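Local coordinates for glycoside hydrolase YxiA (PDB 3LV4), which probably hydrolyses glycosidic bonds in arabinan, as a calcium-binding member of glycoside hydrolase family 43, at residues T82-E85 with F89-Y92; F152-Q155 with L159-V162; I172-K177 with F181-Q186. One frame throughout, in Å; residues are numbered along the deposited sequence.

Overall arrangement
All three contacts lie in the family 43 catalytic region, whose consecutive four-stranded antiparallel sheets fit the five-bladed beta-propeller of this family. Contact 1 joins the first two strands of one blade, 80-83 and 89-96. Contact 2 repeats that hairpin in the next blade with strands 150-153 and 159-163, and contact 3 continues the same blade through strand 170-175 and the loop before 190-193. They follow one another along the chain. The centres of contact 1 and contact 2 are about 11 Å apart, those of contact 2 and contact 3 about 10 Å, and those of contact 1 and contact 3 about 14 Å. Leu84 and Tyr92 of contact 1 pack on Phe153, Leu159 and Met161 of contact 2, so apolar side chains join the adjacent blades.

Contact 1 (T82-E85 with F89-Y92); sequences TQLE and FYMY
Thr82 and Tyr90 face each other as a hydrogen-bonded pair of an antiparallel beta hairpin, the opening two strands of a propeller blade. Two backbone bonds define the pair: Thr82 N gives to Tyr90 O at 2.9 Å, and Tyr90 N returns to Thr82 O at 2.8 Å. One residue further toward the turn, Gln83 and Phe89 form the non-hydrogen-bonded pair, with their CA atoms 4.5 Å apart. This register puts Thr82 and Tyr90 on one face of the sheet and Gln83 and Phe89 on the other.

Amide-aromatic packing dominates the Gln83-Phe89 face. The extended glutamine runs alongside the ring in the same direction, its amide plane inclined only 19° to that of the phenyl group. Its CD lies 3.7 Å from Phe89 CE2 and its NE2 3.6 Å from Phe89 CZ, an oblique approach that is a contact and not a bond. The amide is held instead within the hairpin turn, where NE2 donates to Gly87 O.

Polar side-chain bonds anchor the other face. Thr82 OG1 is hydrogen-bonded to Thr151 O in the first strand of the next blade, and Tyr90 OH is hydrogen-bonded to Asp86 OD2 in the turn, which fixes the far end of the ring.

CH-pi packing completes that face. Leu84, already beyond the strand, crosses the Tyr90 side chain at about a right angle and has Phe153 and Leu159 of the next blade as further neighbours. With its CG anti to the carbonyl carbon (chi1 -58°), the branch reaches over the ring: Leu84 CG is 3.4 Å from Tyr90 CD1, and the methyl Leu84 CD1 stands 3.6 Å from the Tyr90 ring centroid, 2° off the ring normal.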
loop_
_atom_site.group_PDB
_atom_site.type_symbol
_atom_site.label_atom_id
_atom_site.label_comp_id
_atom_site.label_asym_id
_atom_site.label_seq_id
_atom_site.Cartn_x
_atom_site.Cartn_y
_atom_site.Cartn_z
ATOM N N THR A 82 14.885 3.758 5.374
ATOM C CA THR A 82 15.270 2.398 5.716
ATOM C C THR A 82 16.571 2.417 6.500
ATOM O O THR A 82 17.487 3.167 6.168
ATOM C CB THR A 82 15.433 1.541 4.442
ATOM O OG1 THR A 82 14.173 1.475 3.760
ATOM C CG2 THR A 82 15.894 0.136 4.788
ATOM N N GLN A 83 16.639 1.610 7.556
ATOM C CA GLN A 83 17.871 1.474 8.323
ATOM C C GLN A 83 18.750 0.423 7.666
ATOM O O GLN A 83 18.316 -0.720 7.462
ATOM C CB GLN A 83 17.565 1.053 9.765
ATOM C CG GLN A 83 18.734 1.239 10.711
ATOM C CD GLN A 83 18.380 0.901 12.140
ATOM O OE1 GLN A 83 17.414 0.183 12.394
ATOM N NE2 GLN A 83 19.159 1.414 13.085
ATOM N N LEU A 84 19.986 0.795 7.344
ATOM C CA LEU A 84 20.927 -0.166 6.785
ATOM C C LEU A 84 21.810 -0.746 7.885
ATOM O O LEU A 84 21.650 -0.432 9.064
ATOM C CB LEU A 84 21.781 0.468 5.684
ATOM C CG LEU A 84 21.015 1.062 4.502
ATOM C CD1 LEU A 84 21.951 1.282 3.319
ATOM C CD2 LEU A 84 19.828 0.195 4.107
ATOM N N GLU A 85 22.751 -1.588 7.494
ATOM C CA GLU A 85 23.513 -2.359 8.469
ATOM C C GLU A 85 24.437 -1.506 9.334
ATOM O O GLU A 85 24.819 -1.915 10.427
ATOM C CB GLU A 85 24.268 -3.487 7.767
ATOM C CG GLU A 85 23.322 -4.562 7.257
ATOM C CD GLU A 85 23.984 -5.538 6.313
ATOM O OE1 GLU A 85 24.398 -6.618 6.788
ATOM O OE2 GLU A 85 24.084 -5.232 5.100
ATOM N N PHE A 89 20.048 5.840 9.082
ATOM C CA PHE A 89 18.741 5.885 8.448
ATOM C C PHE A 89 18.841 6.555 7.092
ATOM O O PHE A 89 19.256 7.709 6.980
ATOM C CB PHE A 89 17.733 6.582 9.370
ATOM C CG PHE A 89 17.560 5.882 10.682
ATOM C CD1 PHE A 89 18.284 6.277 11.804
ATOM C CD2 PHE A 89 16.713 4.788 10.786
ATOM C CE1 PHE A 89 18.136 5.615 13.006
ATOM C CE2 PHE A 89 16.564 4.117 11.989
ATOM C CZ PHE A 89 17.273 4.527 13.097
ATOM N N TYR A 90 18.469 5.798 6.065
ATOM C CA TYR A 90 18.637 6.213 4.683
ATOM C C TYR A 90 17.295 6.608 4.101
ATOM O O TYR A 90 16.404 5.762 3.937
ATOM C CB TYR A 90 19.258 5.071 3.871
ATOM C CG TYR A 90 20.723 4.866 4.175
ATOM C CD1 TYR A 90 21.141 4.377 5.413
ATOM C CD2 TYR A 90 21.688 5.179 3.232
ATOM C CE1 TYR A 90 22.479 4.210 5.694
ATOM C CE2 TYR A 90 23.023 5.014 3.494
ATOM C CZ TYR A 90 23.419 4.532 4.723
ATOM O OH TYR A 90 24.761 4.381 4.970
HETATM N N MSE A 91 17.153 7.902 3.815
HETATM C CA MSE A 91 15.951 8.427 3.194
HETATM C C MSE A 91 16.113 8.537 1.688
HETATM O O MSE A 91 16.999 9.226 1.183
HETATM C CB MSE A 91 15.587 9.796 3.765
HETATM C CG MSE A 91 14.362 10.423 3.089
HETATM SE SE MSE A 91 13.992 12.248 3.731
HETATM C CE MSE A 91 13.469 11.795 5.570
ATOM N N TYR A 92 15.243 7.842 0.973
ATOM C CA TYR A 92 15.174 7.961 -0.465
ATOM C C TYR A 92 14.104 8.996 -0.777
ATOM O O TYR A 92 12.907 8.726 -0.664
ATOM C CB TYR A 92 14.892 6.587 -1.073
ATOM C CG TYR A 92 16.068 5.664 -0.805
ATOM C CD1 TYR A 92 17.082 5.512 -1.745
ATOM C CD2 TYR A 92 16.206 5.011 0.420
ATOM C CE1 TYR A 92 18.181 4.695 -1.494
ATOM C CE2 TYR A 92 17.304 4.197 0.681
ATOM C CZ TYR A 92 18.284 4.043 -0.284
ATOM O OH TYR A 92 19.384 3.253 -0.035
#

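Contact 2 (F152-Q155 with L159-V162); sequences FFDQ and LWMV
Asp154 OD2 takes the indole hydrogen of Trp160 NE1 at 2.8 Å, in a nearly straight bond of 174°. The oxygen lies in the indole plane, at the ring edge, whereas the donor comes from above the carboxylate plane, and the carboxylate and indole planes are 54° apart. The other oxygen, Asp154 OD1, accepts from the backbone N of Asn156 and of Lys158; the first of these bonds makes an Asx turn inside the connection of this antiparallel beta hairpin.

The strand ladder lies just beside that bond. Phe152 and Trp160 exchange two backbone hydrogen bonds, Phe152 N to Trp160 O and Trp160 N to Phe152 O, both 2.8 Å long. Both side chains lie on one face of the sheet, where Phe152 also meets the His150 ring and Ile205 of strand 200-208. A chi1 of 67° sets Phe152 CG between its backbone N and carbonyl carbon and brings the phenyl ring beneath Trp160 CB, which sits over its face, displaced toward the rim, 3.7 Å from Phe152 CZ. The ring planes are near parallel but slid apart, with little overlap.

On the reverse face, the methyl Leu159 CD1 is centred over the Phe153 ring, 3.7 Å from its centroid. The same methyl also lies 3.5 Å from Phe152 O.

Taken together, three N-H donors surround the buried Asp154 carboxylate, which probably favours its charged form; one carboxylate thereby ties the hairpin turn to the indole of the second strand.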
loop_
_atom_site.group_PDB
_atom_site.type_symbol
_atom_site.label_atom_id
_atom_site.label_comp_id
_atom_site.label_asym_id
_atom_site.label_seq_id
_atom_site.Cartn_x
_atom_site.Cartn_y
_atom_site.Cartn_z
ATOM N N PHE A 152 14.462 -2.082 0.493
ATOM C CA PHE A 152 14.256 -3.168 1.442
ATOM C C PHE A 152 15.286 -4.259 1.258
ATOM O O PHE A 152 15.805 -4.455 0.158
ATOM C CB PHE A 152 12.857 -3.765 1.276
ATOM C CG PHE A 152 12.653 -4.470 -0.044
ATOM C CD1 PHE A 152 12.776 -5.852 -0.139
ATOM C CD2 PHE A 152 12.343 -3.748 -1.189
ATOM C CE1 PHE A 152 12.596 -6.500 -1.354
ATOM C CE2 PHE A 152 12.154 -4.391 -2.407
ATOM C CZ PHE A 152 12.291 -5.771 -2.493
ATOM N N PHE A 153 15.569 -4.971 2.344
ATOM C CA PHE A 153 16.421 -6.149 2.283
ATOM C C PHE A 153 15.565 -7.374 1.964
ATOM O O PHE A 153 14.472 -7.533 2.531
ATOM C CB PHE A 153 17.100 -6.379 3.631
ATOM C CG PHE A 153 18.162 -5.368 3.972
ATOM C CD1 PHE A 153 17.877 -4.297 4.802
ATOM C CD2 PHE A 153 19.458 -5.516 3.489
ATOM C CE1 PHE A 153 18.862 -3.374 5.135
ATOM C CE2 PHE A 153 20.450 -4.599 3.809
ATOM C CZ PHE A 153 20.153 -3.524 4.639
ATOM N N ASP A 154 16.050 -8.247 1.078
ATOM C CA ASP A 154 15.378 -9.531 0.892
ATOM C C ASP A 154 15.850 -10.519 1.961
ATOM O O ASP A 154 16.631 -10.161 2.846
ATOM C CB ASP A 154 15.520 -10.084 -0.543
ATOM C CG ASP A 154 16.941 -10.534 -0.883
ATOM O OD1 ASP A 154 17.736 -10.814 0.041
ATOM O OD2 ASP A 154 17.249 -10.630 -2.093
ATOM N N GLN A 155 15.350 -11.746 1.909
ATOM C CA GLN A 155 15.663 -12.717 2.961
ATOM C C GLN A 155 17.089 -13.250 2.899
ATOM O O GLN A 155 17.551 -13.924 3.827
ATOM C CB GLN A 155 14.647 -13.849 2.960
ATOM C CG GLN A 155 13.260 -13.353 3.281
ATOM C CD GLN A 155 13.200 -12.664 4.639
ATOM O OE1 GLN A 155 12.990 -11.445 4.729
ATOM N NE2 GLN A 155 13.393 -13.441 5.704
ATOM N N LEU A 159 20.066 -5.964 -0.820
ATOM C CA LEU A 159 19.293 -4.733 -0.715
ATOM C C LEU A 159 18.717 -4.369 -2.078
ATOM O O LEU A 159 19.435 -4.373 -3.080
ATOM C CB LEU A 159 20.186 -3.597 -0.194
ATOM C CG LEU A 159 19.514 -2.263 0.166
ATOM C CD1 LEU A 159 18.486 -2.473 1.278
ATOM C CD2 LEU A 159 20.553 -1.239 0.591
ATOM N N TRP A 160 17.418 -4.063 -2.110
ATOM C CA TRP A 160 16.713 -3.714 -3.345
ATOM C C TRP A 160 15.997 -2.392 -3.168
ATOM O O TRP A 160 15.702 -1.985 -2.043
ATOM C CB TRP A 160 15.647 -4.763 -3.682
ATOM C CG TRP A 160 16.160 -6.146 -3.908
ATOM C CD1 TRP A 160 16.304 -7.132 -2.970
ATOM C CD2 TRP A 160 16.573 -6.716 -5.158
ATOM N NE1 TRP A 160 16.789 -8.278 -3.561
ATOM C CE2 TRP A 160 16.963 -8.049 -4.902
ATOM C CE3 TRP A 160 16.657 -6.227 -6.470
ATOM C CZ2 TRP A 160 17.424 -8.900 -5.909
ATOM C CZ3 TRP A 160 17.122 -7.078 -7.470
ATOM C CH2 TRP A 160 17.496 -8.397 -7.181
HETATM N N MSE A 161 15.704 -1.726 -4.280
HETATM C CA MSE A 161 14.757 -0.610 -4.261
HETATM C C MSE A 161 13.765 -0.743 -5.413
HETATM O O MSE A 161 14.159 -0.734 -6.582
HETATM C CB MSE A 161 15.466 0.739 -4.360
HETATM C CG MSE A 161 14.482 1.910 -4.346
HETATM SE SE MSE A 161 15.359 3.652 -4.645
HETATM C CE MSE A 161 15.791 3.418 -6.541
ATOM N N VAL A 162 12.484 -0.871 -5.079
ATOM C CA VAL A 162 11.422 -0.837 -6.081
ATOM C C VAL A 162 10.838 0.583 -6.095
ATOM O O VAL A 162 10.766 1.234 -5.054
ATOM C CB VAL A 162 10.332 -1.883 -5.759
ATOM C CG1 VAL A 162 9.650 -1.573 -4.408
ATOM C CG2 VAL A 162 9.301 -1.988 -6.900
#

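Contact 3 (I172-K177 with F181-Q186); sequences ILEMDK and FPLPGQ
The Gln186 amide pairs with both the backbone N and O of Glu174, where the loop ahead of strand 190-193 folds back on strand 170-175 of a propeller blade. Gln186 OE1 accepts from Glu174 N at 2.9 Å, and Gln186 NE2 donates to Glu174 O at 2.8 Å, each acceptor being met in its carbonyl plane on a lone pair. NE2 also gives its second hydrogen to Leu183 O, which fixes the rotation of the amide. Glu174 O, for its part, is gripped twice, with Leu183 N as the other donor at 3.0 Å.

On the tight side two buried side chains of the strand, Leu173 and Met175, meet the loop. Leu173 CD2 presses against Gln186 CB at 3.4 Å, and Met175, a selenomethionine, runs beside Pro182 in the same direction. Bends at chi2 (-63°) and chi3 (-85°) curl its end back, so that Met175 SE is 3.7 Å from Pro182 CA. Phe123 of the preceding blade is a neighbour of both residues.

The more solvent-accessible side is carried by Glu174, whose extended chain crosses Leu183 obliquely, the methyl Leu183 CD1 lying 3.5 Å from Glu174 CD, while the carboxylate has its salt bridge with Lys158. Past the strand, where the chain turns, Asp176 OD1 accepts from the backbone N of Lys178 and Thr179. The backbone of Asp176 closes the contact: Asp176 N donates to Phe181 O at 2.7 Å, with an N-H...O angle of 170°.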
loop_
_atom_site.group_PDB
_atom_site.type_symbol
_atom_site.label_atom_id
_atom_site.label_comp_id
_atom_site.label_asym_id
_atom_site.label_seq_id
_atom_site.Cartn_x
_atom_site.Cartn_y
_atom_site.Cartn_z
ATOM N N ILE A 172 12.678 -2.219 -10.424
ATOM C CA ILE A 172 13.449 -2.582 -9.240
ATOM C C ILE A 172 14.949 -2.595 -9.546
ATOM O O ILE A 172 15.373 -3.053 -10.608
ATOM C CB ILE A 172 12.966 -3.927 -8.613
ATOM C CG1 ILE A 172 13.555 -4.125 -7.210
ATOM C CG2 ILE A 172 13.240 -5.122 -9.541
ATOM C CD1 ILE A 172 12.949 -5.328 -6.484
ATOM N N LEU A 173 15.729 -2.052 -8.615
ATOM C CA LEU A 173 17.180 -1.934 -8.737
ATOM C C LEU A 173 17.854 -2.665 -7.593
ATOM O O LEU A 173 17.351 -2.653 -6.466
ATOM C CB LEU A 173 17.580 -0.454 -8.669
ATOM C CG LEU A 173 17.402 0.358 -9.956
ATOM C CD1 LEU A 173 17.384 1.844 -9.685
ATOM C CD2 LEU A 173 18.515 0.007 -10.944
ATOM N N GLU A 174 18.996 -3.292 -7.867
ATOM C CA GLU A 174 19.795 -3.834 -6.779
ATOM C C GLU A 174 20.641 -2.719 -6.193
ATOM O O GLU A 174 21.200 -1.900 -6.934
ATOM C CB GLU A 174 20.688 -4.987 -7.231
ATOM C CG GLU A 174 21.273 -5.726 -6.041
ATOM C CD GLU A 174 21.927 -7.043 -6.414
ATOM O OE1 GLU A 174 22.359 -7.754 -5.481
ATOM O OE2 GLU A 174 22.010 -7.362 -7.628
HETATM N N MSE A 175 20.729 -2.677 -4.866
HETATM C CA MSE A 175 21.398 -1.568 -4.182
HETATM C C MSE A 175 22.674 -2.019 -3.474
HETATM O O MSE A 175 22.810 -3.184 -3.089
HETATM C CB MSE A 175 20.456 -0.924 -3.157
HETATM C CG MSE A 175 19.078 -0.594 -3.709
HETATM SE SE MSE A 175 19.131 0.732 -5.157
HETATM C CE MSE A 175 19.138 2.381 -4.083
ATOM N N ASP A 176 23.599 -1.076 -3.318
ATOM C CA ASP A 176 24.831 -1.278 -2.565
ATOM C C ASP A 176 24.538 -1.174 -1.062
ATOM O O ASP A 176 24.080 -0.143 -0.581
ATOM C CB ASP A 176 25.863 -0.227 -2.992
ATOM C CG ASP A 176 27.231 -0.475 -2.400
ATOM O OD1 ASP A 176 27.351 -0.479 -1.151
ATOM O OD2 ASP A 176 28.193 -0.653 -3.182
ATOM N N LYS A 177 24.799 -2.252 -0.330
ATOM C CA LYS A 177 24.487 -2.319 1.099
ATOM C C LYS A 177 25.335 -1.389 1.966
ATOM O O LYS A 177 25.031 -1.170 3.138
ATOM C CB LYS A 177 24.657 -3.755 1.598
ATOM C CG LYS A 177 23.559 -4.675 1.141
ATOM C CD LYS A 177 23.661 -6.029 1.811
ATOM C CE LYS A 177 24.812 -6.844 1.251
ATOM N NZ LYS A 177 24.805 -8.220 1.833
ATOM N N PHE A 181 23.449 3.427 -2.542
ATOM C CA PHE A 181 23.183 3.760 -3.947
ATOM C C PHE A 181 23.025 2.492 -4.788
ATOM O O PHE A 181 23.433 1.418 -4.365
ATOM C CB PHE A 181 24.326 4.588 -4.536
ATOM C CG PHE A 181 24.408 5.992 -4.001
ATOM C CD1 PHE A 181 23.487 6.958 -4.386
ATOM C CD2 PHE A 181 25.421 6.349 -3.131
ATOM C CE1 PHE A 181 23.575 8.265 -3.900
ATOM C CE2 PHE A 181 25.519 7.651 -2.640
ATOM C CZ PHE A 181 24.590 8.610 -3.023
ATOM N N PRO A 182 22.456 2.618 -6.003
ATOM C CA PRO A 182 22.341 1.436 -6.867
ATOM C C PRO A 182 23.695 0.864 -7.289
ATOM O O PRO A 182 24.645 1.628 -7.494
ATOM C CB PRO A 182 21.616 1.979 -8.104
ATOM C CG PRO A 182 20.849 3.171 -7.599
ATOM C CD PRO A 182 21.761 3.788 -6.576
ATOM N N LEU A 183 23.772 -0.459 -7.434
ATOM C CA LEU A 183 24.952 -1.082 -8.030
ATOM C C LEU A 183 25.082 -0.558 -9.456
ATOM O O LEU A 183 24.088 -0.200 -10.067
ATOM C CB LEU A 183 24.828 -2.614 -8.028
ATOM C CG LEU A 183 24.671 -3.286 -6.659
ATOM C CD1 LEU A 183 24.543 -4.799 -6.798
ATOM C CD2 LEU A 183 25.824 -2.946 -5.754
ATOM N N PRO A 184 26.309 -0.514 -9.999
ATOM C CA PRO A 184 26.499 0.091 -11.323
ATOM C C PRO A 184 25.898 -0.742 -12.453
ATOM O O PRO A 184 25.676 -1.944 -12.293
ATOM C CB PRO A 184 28.028 0.125 -11.490
ATOM C CG PRO A 184 28.603 -0.273 -10.177
ATOM C CD PRO A 184 27.560 -1.053 -9.448
ATOM N N GLY A 185 25.647 -0.091 -13.588
ATOM C CA GLY A 185 25.335 -0.780 -14.827
ATOM C C GLY A 185 23.898 -1.228 -15.008
ATOM O O GLY A 185 23.613 -2.061 -15.866
ATOM N N GLN A 186 22.988 -0.666 -14.221
ATOM C CA GLN A 186 21.593 -1.113 -14.250
ATOM C C GLN A 186 20.609 -0.210 -14.992
ATOM O O GLN A 186 19.484 -0.629 -15.269
ATOM C CB GLN A 186 21.074 -1.297 -12.829
ATOM C CG GLN A 186 21.842 -2.286 -11.999
ATOM C CD GLN A 186 21.194 -2.442 -10.647
ATOM O OE1 GLN A 186 20.225 -3.179 -10.497
ATOM N NE2 GLN A 186 21.695 -1.715 -9.664
#